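Local coordinates for putative lipoprotein (Pectobacterium atrosepticum SCRI1043, PDB 3BDU) that is of unknown function but is probably a membrane-anchored lipoprotein, whose DUF903 domain belongs to the SH3-like clan of small beta folds, at residues Leu7-Gly12 and Gln40-Asp45; Pro21-Asp24 and Met29-Tyr32; Ser31-Asp34 and Gln38-Gln41. All blocks are in the same frame, centred on the assembly; numbering follows the deposited sequence.

Contact 1. Residues Leu7-Gly12 and Gln40-Asp45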
# COMPACT_ATOMS: atom_id res chain seq x y z
N LEU A 7 6.26 -20.44 -9.18
CA LEU A 7 5.80 -19.42 -8.23
C LEU A 7 5.47 -20.08 -6.89
O LEU A 7 4.79 -21.10 -6.85
CB LEU A 7 4.54 -18.72 -8.74
CG LEU A 7 4.57 -17.80 -9.97
CD1 LEU A 7 5.10 -18.56 -11.18
CD2 LEU A 7 3.16 -17.28 -10.24
N HIS A 8 5.95 -19.48 -5.80
CA HIS A 8 5.66 -19.97 -4.46
C HIS A 8 4.70 -18.96 -3.85
O HIS A 8 5.02 -17.78 -3.75
CB HIS A 8 6.94 -20.07 -3.63
CG HIS A 8 7.96 -21.00 -4.22
ND1 HIS A 8 8.58 -20.75 -5.43
CD2 HIS A 8 8.42 -22.20 -3.80
CE1 HIS A 8 9.38 -21.76 -5.73
NE2 HIS A 8 9.30 -22.65 -4.76
N THR A 9 3.52 -19.43 -3.47
CA THR A 9 2.50 -18.56 -2.89
C THR A 9 2.61 -18.47 -1.38
O THR A 9 3.26 -19.29 -0.73
CB THR A 9 1.10 -19.09 -3.20
OG1 THR A 9 0.88 -20.29 -2.44
CG2 THR A 9 0.96 -19.41 -4.69
N ASN A 10 1.95 -17.47 -0.81
CA ASN A 10 2.00 -17.31 0.63
C ASN A 10 1.06 -18.27 1.34
O ASN A 10 0.85 -18.18 2.55
CB ASN A 10 1.70 -15.86 1.03
CG ASN A 10 2.93 -14.97 0.93
OD1 ASN A 10 4.03 -15.35 1.35
ND2 ASN A 10 2.76 -13.77 0.38
N ASP A 11 0.48 -19.20 0.58
CA ASP A 11 -0.40 -20.20 1.17
C ASP A 11 0.12 -21.62 0.93
O ASP A 11 -0.65 -22.57 0.85
CB ASP A 11 -1.85 -20.07 0.66
CG ASP A 11 -1.94 -19.99 -0.85
OD1 ASP A 11 -1.29 -20.79 -1.55
OD2 ASP A 11 -2.69 -19.12 -1.35
N GLY A 12 1.44 -21.74 0.80
CA GLY A 12 2.06 -23.03 0.62
C GLY A 12 1.87 -23.80 -0.68
O GLY A 12 1.89 -25.03 -0.68
N GLN A 40 -3.69 -17.36 -16.25
CA GLN A 40 -4.07 -17.17 -14.85
C GLN A 40 -3.53 -15.84 -14.33
O GLN A 40 -2.59 -15.28 -14.89
CB GLN A 40 -3.46 -18.29 -14.00
CG GLN A 40 -3.69 -19.69 -14.54
CD GLN A 40 -4.93 -20.33 -13.98
OE1 GLN A 40 -5.34 -21.40 -14.42
NE2 GLN A 40 -5.54 -19.69 -12.99
N GLN A 41 -4.14 -15.35 -13.25
CA GLN A 41 -3.71 -14.12 -12.59
C GLN A 41 -3.75 -14.42 -11.10
O GLN A 41 -4.63 -15.14 -10.63
CB GLN A 41 -4.66 -12.96 -12.91
CG GLN A 41 -4.82 -12.66 -14.39
CD GLN A 41 -4.48 -11.22 -14.74
OE1 GLN A 41 -4.21 -10.41 -13.85
NE2 GLN A 41 -4.50 -10.89 -16.03
N ILE A 42 -2.80 -13.87 -10.37
CA ILE A 42 -2.74 -14.09 -8.93
C ILE A 42 -2.37 -12.79 -8.23
O ILE A 42 -1.49 -12.06 -8.68
CB ILE A 42 -1.71 -15.20 -8.59
CG1 ILE A 42 -1.66 -15.42 -7.08
CG2 ILE A 42 -0.33 -14.82 -9.13
CD1 ILE A 42 -0.79 -16.59 -6.67
N ASN A 43 -3.05 -12.49 -7.13
CA ASN A 43 -2.77 -11.28 -6.36
C ASN A 43 -1.28 -11.23 -5.98
O ASN A 43 -0.73 -12.19 -5.45
CB ASN A 43 -3.64 -11.26 -5.09
CG ASN A 43 -3.62 -9.91 -4.38
OD1 ASN A 43 -2.56 -9.38 -4.05
ND2 ASN A 43 -4.80 -9.34 -4.15
N ARG A 44 -0.63 -10.10 -6.26
CA ARG A 44 0.80 -9.93 -5.95
C ARG A 44 1.10 -10.22 -4.49
O ARG A 44 2.20 -10.65 -4.15
CB ARG A 44 1.25 -8.49 -6.27
CG ARG A 44 1.09 -8.06 -7.72
CD ARG A 44 1.37 -6.56 -7.86
NE ARG A 44 2.68 -6.19 -7.35
CZ ARG A 44 3.17 -4.96 -7.34
NH1 ARG A 44 2.44 -3.96 -7.82
NH2 ARG A 44 4.39 -4.73 -6.86
N ASP A 45 0.13 -9.95 -3.61
CA ASP A 45 0.34 -10.19 -2.19
C ASP A 45 0.40 -11.67 -1.84
O ASP A 45 0.86 -12.04 -0.76
CB ASP A 45 -0.76 -9.51 -1.37
CG ASP A 45 -0.74 -8.00 -1.51
OD1 ASP A 45 0.37 -7.44 -1.63
OD2 ASP A 45 -1.83 -7.38 -1.50
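Thr9 and Ile42 meet methyl to methyl, and their side chains cross at about a right angle. The touching atoms are Thr9 CG2 and Ile42 CD1, 3.9 Å apart. Ile42 reaches this far because its chain is fully extended: CG1 lies anti to the backbone N (chi1 179°) and CD1 continues the line. The other branch of Ile42 serves a second neighbour. Its CG2 methyl faces Leu7 CD2 at 4.4 Å, a looser apolar approach. Leu7 and Ile42 thus point at each other from two different sheets, and Ile42 also packs on Ile30 and Val47.

The hydroxyl branch of Thr9 takes no part in this apolar contact. Its OG1 accepts from the backbone N of Arg13, just past the type I turn from Thr9 to Gly12.

A single polar bond joins the segments at the exposed end. Asn10 ND2 donates to the backbone carbonyl Asp45 O at 2.8 Å. The oxygen lies in the amide plane of Asn10, but the N-H...O angle of 144° is bent. Seen from the acceptor, the donor is tilted 29° from the carbonyl plane. Asp45 turns its own side chain away. Its backbone N is held by Asn43 OD1 at 2.8 Å, on a lone pair in the carbonyl plane, which makes an Asx turn at the start of the 3-10 segment.

The buried part of the contact is therefore apolar, with two methyl contacts, one of them loose, between the sheets. The single amide bond lies at the exposed end, where it ties the Thr9-Gly12 turn to the 3-10 segment.

Contact 2. Residues Pro21-Asp24 and Met29-Tyr32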
# COMPACT_ATOMS: atom_id res chain seq x y z
N PRO A 21 6.20 -14.73 -15.23
CA PRO A 21 4.97 -14.07 -14.80
C PRO A 21 5.28 -12.58 -14.72
O PRO A 21 6.40 -12.20 -14.36
CB PRO A 21 4.71 -14.69 -13.42
CG PRO A 21 5.30 -16.08 -13.56
CD PRO A 21 6.60 -15.80 -14.28
N LYS A 22 4.31 -11.75 -15.06
CA LYS A 22 4.51 -10.31 -15.03
C LYS A 22 3.24 -9.61 -14.56
O LYS A 22 2.13 -10.14 -14.69
CB LYS A 22 4.86 -9.79 -16.43
CG LYS A 22 6.13 -10.40 -17.02
CD LYS A 22 6.34 -9.96 -18.46
CE LYS A 22 5.70 -10.92 -19.45
NZ LYS A 22 6.48 -12.19 -19.56
N VAL A 23 3.40 -8.41 -14.01
CA VAL A 23 2.25 -7.65 -13.57
C VAL A 23 1.46 -7.20 -14.79
O VAL A 23 2.03 -6.73 -15.78
CB VAL A 23 2.66 -6.40 -12.76
CG1 VAL A 23 1.42 -5.56 -12.44
CG2 VAL A 23 3.35 -6.83 -11.47
N ASP A 24 0.14 -7.38 -14.72
CA ASP A 24 -0.77 -6.98 -15.78
C ASP A 24 -1.30 -5.62 -15.32
O ASP A 24 -2.02 -5.53 -14.34
CB ASP A 24 -1.92 -7.99 -15.88
CG ASP A 24 -2.96 -7.59 -16.91
OD1 ASP A 24 -3.00 -6.41 -17.33
OD2 ASP A 24 -3.77 -8.47 -17.29
N MSE A 29 -2.59 -7.36 -10.97
CA MSE A 29 -2.18 -8.65 -10.43
C MSE A 29 -1.07 -9.26 -11.29
O MSE A 29 -0.72 -8.72 -12.34
CB MSE A 29 -3.40 -9.57 -10.37
CG MSE A 29 -4.54 -8.99 -9.51
SE MSE A 29 -6.11 -10.14 -9.59
CE MSE A 29 -6.81 -9.53 -11.26
N ILE A 30 -0.49 -10.37 -10.84
CA ILE A 30 0.57 -11.02 -11.60
C ILE A 30 -0.09 -12.00 -12.56
O ILE A 30 -0.84 -12.88 -12.15
CB ILE A 30 1.53 -11.77 -10.67
CG1 ILE A 30 2.28 -10.76 -9.81
CG2 ILE A 30 2.50 -12.63 -11.48
CD1 ILE A 30 3.18 -11.40 -8.78
N SER A 31 0.21 -11.84 -13.85
CA SER A 31 -0.36 -12.66 -14.90
C SER A 31 0.64 -13.68 -15.43
O SER A 31 1.83 -13.39 -15.53
CB SER A 31 -0.84 -11.73 -16.04
OG SER A 31 -1.08 -12.44 -17.24
N TYR A 32 0.15 -14.88 -15.74
CA TYR A 32 1.02 -15.93 -16.27
C TYR A 32 0.21 -17.01 -16.98
O TYR A 32 -1.02 -16.98 -16.96
CB TYR A 32 1.83 -16.60 -15.14
CG TYR A 32 1.00 -17.36 -14.12
CD1 TYR A 32 0.30 -16.70 -13.12
CD2 TYR A 32 0.91 -18.76 -14.17
CE1 TYR A 32 -0.48 -17.38 -12.19
CE2 TYR A 32 0.12 -19.46 -13.24
CZ TYR A 32 -0.56 -18.77 -12.26
OH TYR A 32 -1.35 -19.44 -11.35
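Pro21 packs its ring against two residues of the neighbouring strand. Pro21 CB touches Ile30 CG2 at 3.6 Å, and Pro21 CG lies 3.8 Å from Tyr32 CB. Ile30 offers CG2 here because that methyl stands anti to its backbone N. Its other branch, CG1, is turned to Val23, where the approach to Val23 CG2 is looser at 4.4 Å. On the face of Lys22 and Ser31, Asp24 CB rests against Ser31 CB at 3.9 Å.

Three backbone hydrogen bonds hold the strands. Lys22 and Ser31 form a hydrogen-bonded pair, with Ser31 N to Lys22 O at 2.7 Å and Lys22 N to Ser31 O at 3.0 Å. Asp24 N donates to Met29 O at 2.9 Å, with an N-H...O angle of 172°. Between these bonds, CA-H...O contacts fill in, such as Val23 CA to Met29 O at 3.4 Å.

The charged end of Asp24 looks elsewhere: OD2 takes a bond from Gln41 NE2 and a salt bridge from Lys20 of the second subunit. Met29, a selenomethionine, packs on Met50 of that subunit. Val23 also makes backbone hydrogen bonds to the third subunit.

This is an antiparallel beta hairpin, with Val23 and Ile30 as its non-hydrogen-bonded pair, at the outer side, within this chain, of a three-stranded sheet.

Contact 3. Residues Ser31-Asp34 and Gln38-Gln41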
# COMPACT_ATOMS: atom_id res chain seq x y z
N SER A 31 0.21 -11.84 -13.85
CA SER A 31 -0.36 -12.66 -14.90
C SER A 31 0.64 -13.68 -15.43
O SER A 31 1.83 -13.39 -15.53
CB SER A 31 -0.84 -11.73 -16.04
OG SER A 31 -1.08 -12.44 -17.24
N TYR A 32 0.15 -14.88 -15.74
CA TYR A 32 1.02 -15.93 -16.27
C TYR A 32 0.21 -17.01 -16.98
O TYR A 32 -1.02 -16.98 -16.96
CB TYR A 32 1.83 -16.60 -15.14
CG TYR A 32 1.00 -17.36 -14.12
CD1 TYR A 32 0.30 -16.70 -13.12
CD2 TYR A 32 0.91 -18.76 -14.17
CE1 TYR A 32 -0.48 -17.38 -12.19
CE2 TYR A 32 0.12 -19.46 -13.24
CZ TYR A 32 -0.56 -18.77 -12.26
OH TYR A 32 -1.35 -19.44 -11.35
N THR A 33 0.91 -17.96 -17.59
CA THR A 33 0.28 -19.08 -18.27
C THR A 33 0.77 -20.33 -17.55
O THR A 33 1.97 -20.49 -17.34
CB THR A 33 0.73 -19.16 -19.75
OG1 THR A 33 0.47 -17.90 -20.39
CG2 THR A 33 -0.04 -20.26 -20.48
N ASP A 34 -0.15 -21.20 -17.14
CA ASP A 34 0.25 -22.40 -16.43
C ASP A 34 0.68 -23.51 -17.38
O ASP A 34 0.63 -23.35 -18.60
CB ASP A 34 -0.88 -22.91 -15.51
CG ASP A 34 -2.16 -23.22 -16.26
OD1 ASP A 34 -2.09 -23.71 -17.41
OD2 ASP A 34 -3.24 -22.98 -15.69
N GLN A 38 -3.35 -22.48 -19.75
CA GLN A 38 -4.42 -21.60 -19.28
C GLN A 38 -3.84 -20.31 -18.70
O GLN A 38 -2.87 -20.34 -17.95
CB GLN A 38 -5.26 -22.30 -18.21
CG GLN A 38 -6.51 -21.51 -17.83
CD GLN A 38 -7.47 -22.31 -16.96
OE1 GLN A 38 -8.60 -21.89 -16.73
NE2 GLN A 38 -7.02 -23.46 -16.48
N GLN A 39 -4.44 -19.19 -19.07
CA GLN A 39 -4.00 -17.89 -18.58
C GLN A 39 -4.57 -17.69 -17.19
O GLN A 39 -5.78 -17.83 -16.97
CB GLN A 39 -4.49 -16.77 -19.51
CG GLN A 39 -3.83 -16.81 -20.89
CD GLN A 39 -4.13 -15.56 -21.71
OE1 GLN A 39 -5.22 -15.40 -22.24
NE2 GLN A 39 -3.14 -14.67 -21.79
N GLN A 40 -3.69 -17.36 -16.25
CA GLN A 40 -4.07 -17.17 -14.85
C GLN A 40 -3.53 -15.84 -14.33
O GLN A 40 -2.59 -15.28 -14.89
CB GLN A 40 -3.46 -18.29 -14.00
CG GLN A 40 -3.69 -19.69 -14.54
CD GLN A 40 -4.93 -20.33 -13.98
OE1 GLN A 40 -5.34 -21.40 -14.42
NE2 GLN A 40 -5.54 -19.69 -12.99
N GLN A 41 -4.14 -15.35 -13.25
CA GLN A 41 -3.71 -14.12 -12.59
C GLN A 41 -3.75 -14.42 -11.10
O GLN A 41 -4.63 -15.14 -10.63
CB GLN A 41 -4.66 -12.96 -12.91
CG GLN A 41 -4.82 -12.66 -14.39
CD GLN A 41 -4.48 -11.22 -14.74
OE1 GLN A 41 -4.21 -10.41 -13.85
NE2 GLN A 41 -4.50 -10.89 -16.03
O HOH W 1 -2.70 -14.43 -17.60
O HOH W 2 -3.69 -18.20 -10.21
O HOH W 3 -0.75 -15.39 -19.51
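Gln40 O is gripped by two donors. Tyr32 N reaches it at 2.9 Å. A water donates to Gln40 O at 2.8 Å and also bonds Ser31 OG. The return bond, Gln40 N to Tyr32 O, is 2.8 Å long and almost straight, with an N-H...O angle of 179°. Asp34 N donates to Gln38 O at 3.0 Å.

The side chain of Asp34 answers. Its CG sits between the backbone N and the carbonyl carbon (chi1 59°), which swings Asp34 OD1 across to Gln38 N at 2.9 Å. That N-H comes from above the carboxylate plane. Tyr36 N is a second donor to the same oxygen, so the carboxylate staples the turn between the strands.

The Tyr32 ring lies over Gln40, with Gln40 CB 3.8 Å from the ring centroid, displaced toward the rim, in a CH-pi contact. Tyr32 OH shares a water with Gln41 O. On the face of Ser31 and Thr33, Ser31 CB touches Gln41 NE2 at 3.8 Å. The Gln41 amide is held elsewhere: OE1 by Thr27 OG1 and NE2 by Asp24 OD2.

Backbone bonds set the pairing; a carboxylate closes the turn. The ring shields the aliphatic root of Gln40, and waters bridge polar groups on both faces.

Overall arrangement
From the N terminus, strand 4-9 and the turn after it supply the first half of contact 1. Strand 14-18 leads into Pro21-Asp24, where contact 2 closes a loop of four residues. Strand 30-33 is used again in contact 3, which closes the next turn, three residues long. Strand 39-42 and the 3-10 segment after it complete contact 1, which shares Gln40 and Gln41 with contact 3. Contacts 2 and 3 are consecutive hairpins sharing Ser31 and Tyr32, and contact 2 falls wholly within the span of contact 1. The two hairpins build one three-stranded sheet. Contact 1 joins it to the sheet of strand 4-9. Gln40-Ile42 carry the sheet on into the second subunit.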